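PDB 1SP3: cytochrome c, putative from Shewanella oneidensis, which binds eight covalently attached c-type hemes and probably acts as a respiratory tetrathionate reductase. Local coordinates for residues G106-D111 / A125-N130; Q272-N277 / S358-N363. All blocks are in the same frame, centred on the assembly; numbering follows the deposited sequence.

Contact 1 (G106-D111 / A125-N130)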
# COMPACT_ATOMS: atom_id res chain seq x y z
N GLY A 106 5.24 22.40 5.08
CA GLY A 106 3.95 21.94 4.60
C GLY A 106 3.71 22.41 3.21
O GLY A 106 2.63 22.20 2.68
N THR A 107 4.67 23.06 2.57
CA THR A 107 4.38 23.51 1.20
C THR A 107 5.01 22.60 0.13
O THR A 107 4.68 22.75 -1.06
CB THR A 107 4.85 24.94 0.94
OG1 THR A 107 6.30 24.98 0.90
CG2 THR A 107 4.38 25.88 2.04
N TYR A 108 5.95 21.73 0.53
CA TYR A 108 6.64 20.94 -0.49
C TYR A 108 5.67 19.89 -1.08
O TYR A 108 5.04 19.15 -0.36
CB TYR A 108 7.96 20.33 -0.01
CG TYR A 108 8.65 19.46 -1.07
CD1 TYR A 108 9.48 20.00 -2.02
CD2 TYR A 108 8.49 18.05 -1.06
CE1 TYR A 108 10.16 19.20 -2.93
CE2 TYR A 108 9.18 17.25 -1.98
CZ TYR A 108 9.99 17.84 -2.92
OH TYR A 108 10.60 17.07 -3.84
N VAL A 109 5.53 19.92 -2.40
CA VAL A 109 4.57 19.08 -3.10
C VAL A 109 5.20 18.66 -4.44
O VAL A 109 5.72 19.52 -5.17
CB VAL A 109 3.25 19.85 -3.41
CG1 VAL A 109 2.33 19.00 -4.38
CG2 VAL A 109 2.47 20.18 -2.14
N LYS A 110 5.11 17.38 -4.75
CA LYS A 110 5.62 16.76 -6.02
C LYS A 110 4.45 16.76 -6.99
O LYS A 110 3.33 16.40 -6.66
CB LYS A 110 6.09 15.31 -5.76
CG LYS A 110 7.39 15.22 -4.94
CD LYS A 110 7.73 13.80 -4.46
CE LYS A 110 8.50 12.98 -5.46
NZ LYS A 110 9.93 13.12 -5.38
N ASP A 111 4.72 17.28 -8.16
CA ASP A 111 3.78 17.39 -9.23
C ASP A 111 3.23 15.98 -9.61
O ASP A 111 4.00 15.14 -10.05
CB ASP A 111 4.55 18.00 -10.37
CG ASP A 111 3.75 18.13 -11.64
OD1 ASP A 111 2.73 17.43 -11.83
OD2 ASP A 111 4.13 18.91 -12.53
N ALA A 125 14.48 27.16 -2.04
CA ALA A 125 15.48 27.57 -1.08
C ALA A 125 14.93 27.56 0.33
O ALA A 125 15.51 26.94 1.24
CB ALA A 125 16.09 28.97 -1.47
N LYS A 126 13.75 28.15 0.48
CA LYS A 126 13.03 28.25 1.76
C LYS A 126 12.66 26.90 2.34
O LYS A 126 12.89 26.65 3.53
CB LYS A 126 11.79 29.12 1.63
CG LYS A 126 11.21 29.61 2.94
CD LYS A 126 12.22 30.58 3.70
CE LYS A 126 12.89 31.71 2.80
NZ LYS A 126 12.93 33.08 3.45
N ILE A 127 12.13 26.02 1.50
CA ILE A 127 11.89 24.64 1.92
C ILE A 127 13.20 24.00 2.43
O ILE A 127 13.21 23.43 3.52
CB ILE A 127 11.28 23.85 0.78
CG1 ILE A 127 9.85 24.39 0.50
CG2 ILE A 127 11.40 22.29 1.03
CD1 ILE A 127 9.16 23.88 -0.76
N ALA A 128 14.28 24.09 1.64
CA ALA A 128 15.56 23.48 2.01
C ALA A 128 16.09 24.00 3.34
O ALA A 128 16.63 23.23 4.09
CB ALA A 128 16.61 23.76 0.99
N GLN A 129 15.95 25.31 3.61
CA GLN A 129 16.46 25.90 4.84
C GLN A 129 15.71 25.42 6.06
O GLN A 129 16.28 25.32 7.18
CB GLN A 129 16.36 27.41 4.77
CG GLN A 129 17.38 28.03 3.84
CD GLN A 129 17.00 29.44 3.47
OE1 GLN A 129 17.10 29.81 2.31
NE2 GLN A 129 16.55 30.24 4.47
N ASN A 130 14.43 25.08 5.86
CA ASN A 130 13.62 24.69 7.00
C ASN A 130 13.47 23.19 7.30
O ASN A 130 12.70 22.81 8.15
CB ASN A 130 12.30 25.38 6.90
CG ASN A 130 12.44 26.88 7.19
OD1 ASN A 130 12.49 27.24 8.36
ND2 ASN A 130 12.63 27.74 6.12

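Contact 2 (Q272-N277 / S358-N363)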
# COMPACT_ATOMS: atom_id res chain seq x y z
N GLN A 272 -16.53 6.35 -14.18
CA GLN A 272 -15.79 7.33 -14.96
C GLN A 272 -15.36 6.67 -16.23
O GLN A 272 -14.94 5.49 -16.22
CB GLN A 272 -14.54 7.79 -14.21
CG GLN A 272 -14.88 8.70 -13.05
CD GLN A 272 -13.61 9.22 -12.38
OE1 GLN A 272 -13.28 10.37 -12.58
NE2 GLN A 272 -12.90 8.35 -11.63
N LYS A 273 -15.44 7.44 -17.32
CA LYS A 273 -15.17 6.91 -18.64
C LYS A 273 -13.76 6.37 -18.64
O LYS A 273 -13.51 5.30 -19.18
CB LYS A 273 -15.29 8.00 -19.70
CG LYS A 273 -14.99 7.53 -21.13
CD LYS A 273 -15.13 8.69 -22.10
CE LYS A 273 -14.22 8.45 -23.28
NZ LYS A 273 -14.75 9.18 -24.46
N LYS A 274 -12.85 7.11 -18.03
CA LYS A 274 -11.41 6.75 -18.07
C LYS A 274 -11.06 5.51 -17.24
O LYS A 274 -10.02 4.90 -17.45
CB LYS A 274 -10.57 7.91 -17.49
CG LYS A 274 -10.27 9.11 -18.37
CD LYS A 274 -9.24 9.97 -17.54
CE LYS A 274 -9.10 11.43 -17.99
NZ LYS A 274 -8.61 11.53 -19.40
N LYS A 275 -11.89 5.15 -16.27
CA LYS A 275 -11.53 4.07 -15.36
C LYS A 275 -12.52 2.92 -15.14
O LYS A 275 -12.11 1.91 -14.71
CB LYS A 275 -11.18 4.67 -13.98
CG LYS A 275 -9.89 5.57 -14.00
CD LYS A 275 -9.70 6.34 -12.66
CE LYS A 275 -8.71 7.56 -12.82
NZ LYS A 275 -8.31 8.23 -11.51
N GLY A 276 -13.81 3.10 -15.34
CA GLY A 276 -14.78 2.00 -15.18
C GLY A 276 -15.68 2.26 -13.98
O GLY A 276 -15.91 3.39 -13.67
N ASN A 277 -16.24 1.24 -13.33
CA ASN A 277 -17.13 1.44 -12.19
C ASN A 277 -16.44 1.23 -10.89
O ASN A 277 -15.57 0.33 -10.81
CB ASN A 277 -18.30 0.46 -12.22
CG ASN A 277 -19.40 0.95 -13.15
OD1 ASN A 277 -20.25 1.70 -12.75
ND2 ASN A 277 -19.29 0.63 -14.44
N SER A 358 -5.93 8.73 -22.84
CA SER A 358 -6.19 9.63 -23.98
C SER A 358 -6.86 9.01 -25.20
O SER A 358 -7.73 9.62 -25.80
CB SER A 358 -5.01 10.52 -24.38
OG SER A 358 -3.85 9.77 -24.40
N GLU A 359 -6.45 7.82 -25.58
CA GLU A 359 -6.99 7.23 -26.79
C GLU A 359 -8.21 6.27 -26.58
O GLU A 359 -9.02 6.15 -27.48
CB GLU A 359 -5.87 6.61 -27.63
CG GLU A 359 -4.85 7.61 -28.19
CD GLU A 359 -5.46 8.64 -29.16
OE1 GLU A 359 -6.36 8.31 -29.99
OE2 GLU A 359 -5.04 9.82 -29.07
N PHE A 360 -8.36 5.62 -25.41
CA PHE A 360 -9.57 4.83 -25.10
C PHE A 360 -9.64 3.61 -25.97
O PHE A 360 -10.73 3.09 -26.27
CB PHE A 360 -10.89 5.61 -25.19
CG PHE A 360 -11.02 6.68 -24.14
CD1 PHE A 360 -10.99 8.02 -24.49
CD2 PHE A 360 -11.09 6.33 -22.78
CE1 PHE A 360 -11.05 9.04 -23.48
CE2 PHE A 360 -11.14 7.29 -21.80
CZ PHE A 360 -11.14 8.67 -22.15
N ASP A 361 -8.46 3.13 -26.28
CA ASP A 361 -8.24 1.97 -27.11
C ASP A 361 -7.39 0.98 -26.33
O ASP A 361 -6.18 1.10 -26.25
CB ASP A 361 -7.50 2.46 -28.36
CG ASP A 361 -7.07 1.37 -29.28
OD1 ASP A 361 -7.03 0.17 -28.92
OD2 ASP A 361 -6.68 1.68 -30.44
N TRP A 362 -8.05 -0.04 -25.82
CA TRP A 362 -7.39 -1.05 -25.03
C TRP A 362 -6.32 -1.84 -25.77
O TRP A 362 -5.36 -2.29 -25.13
CB TRP A 362 -8.41 -2.02 -24.41
CG TRP A 362 -9.07 -1.51 -23.18
CD1 TRP A 362 -10.40 -1.29 -23.00
CD2 TRP A 362 -8.44 -1.16 -21.95
NE1 TRP A 362 -10.64 -0.80 -21.74
CE2 TRP A 362 -9.47 -0.73 -21.06
CE3 TRP A 362 -7.11 -1.16 -21.49
CZ2 TRP A 362 -9.21 -0.36 -19.74
CZ3 TRP A 362 -6.85 -0.74 -20.17
CH2 TRP A 362 -7.90 -0.36 -19.32
N ASN A 363 -6.48 -2.06 -27.08
CA ASN A 363 -5.48 -2.86 -27.82
C ASN A 363 -4.17 -2.10 -27.86
O ASN A 363 -3.16 -2.66 -27.67
CB ASN A 363 -5.86 -3.25 -29.31
CG ASN A 363 -7.00 -4.28 -29.42
OD1 ASN A 363 -8.15 -3.95 -29.83
ND2 ASN A 363 -6.69 -5.55 -29.12

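Contact 1 (G106-D111 / A125-N130)
Ile127, on the short helix 124-129, reaches across to Thr107 and Tyr108 of the preceding loop, and its side chain carries the whole of this small contact. CG1 is turned anti to the carbonyl carbon (chi1 -68°) and the chain stays extended beyond it, which sends CD1 out to the loop. There CD1 lies 3.5 Å from Thr107 OG1 and 3.8 Å from Tyr108 CB, fitting against two consecutive residues. The other branch, CG2, comes to 4.1 Å from the same Tyr108 CB, so the tyrosine methylene is met by both arms of the isoleucine.

Tyr108 crosses Ile127 at about a right angle. With CG anti to the backbone N (chi1 178°), its ring runs past the isoleucine, and CD1 of Ile127 touches it at the edge, near the ring plane, 4.1 Å from Tyr108 CD1. The phenol end lies farther on, where OH is hydrogen-bonded to Asp97 and Tyr81; Leu99 and Ile100 of helix 99-102 pack on this side chain, and Leu99 also touches Ile127. Thr107 meets the isoleucine through its oxygen, and OG1 has its polar partner in Thr105.

Lys126 O, next to Ile127 in the chain, is held by two donors of Asn130. Asn130 ND2 donates to Lys126 O at 2.8 Å in a nearly straight bond (167°), and the backbone N reaches that oxygen from the opposite face of its plane.

No hydrogen bond joins the two segments. The side chain of Ile127 lies about 7 Å from a heme c and about 8 Å from that of His102, an axial ligand of heme 2; Ala128 touches a heme. Packing against Ile127 sets the loop on the helix beside the heme region, while Thr107 OG1 and Tyr108 OH find partners in Thr105, Asp97 and Tyr81.

Contact 2 (Q272-N277 / S358-N363)
The ring of Phe360 has Lys273 over one face and Lys274 at its edge. CE of Lys273 is modelled over the centre of the ring, its exact height being doubtful, and NZ, 4.2 Å from the centroid and 27° off the normal, makes a cation-pi interaction over the same face. At the rim, Lys274 CA lies in the ring plane, 3.8 Å from Phe360 CE2, while Lys274 CG comes to 3.9 Å from Phe360 CZ. Tyr356 also meets Phe360, edge-to-face.

Lys273 reaches the face because its CG is anti to the backbone N (chi1 179°) and the chain runs on extended, crossing the phenyl side chain at about a right angle. CG is already 3.9 Å from Phe360 CE2, so the methylenes follow the ring before the ammonium arrives. That ammonium also forms a salt bridge with Asp258. Lys274 passes the ring obliquely and bends at its last torsion, where NZ donates to the carbonyl O of Trp357.

Both lysines belong to the turn between strands 271-272 and 276-281. The turn closes in a classic beta bulge, Lys275 and Gly276 both facing Gln272: Lys275 N and Gly276 N donate to Gln272 O, at 3.1 and 2.8 Å. Phe360 stands just after helix 356-359, and Asp361 behind it caps helix 362-372.

The link between the sheet and the break between two helices is therefore made by lysine methylenes and an aromatic ring. The positive charge over the ring would probably be tempered by Asp258, leaving an interaction part apolar and part electrostatic at the protein surface.

The two contacts lie in different parts of one chain, with centres about 35 Å apart and nearest atoms about 14 Å apart, and share no helix or strand. Contact 1 is largely buried and lies near a heme: a loop after helix 99-102 and the helix that follows it, close in sequence, meet through aliphatic packing. Contact 2 is at the surface, away from the annotated sites, and ties a beta turn of the mixed sheet to a helix junction more than 80 residues later. There charged side chains take part directly through cation-pi and methylene contacts. Neither has a hydrogen bond between its segments, and in both the polar ends find partners beyond them.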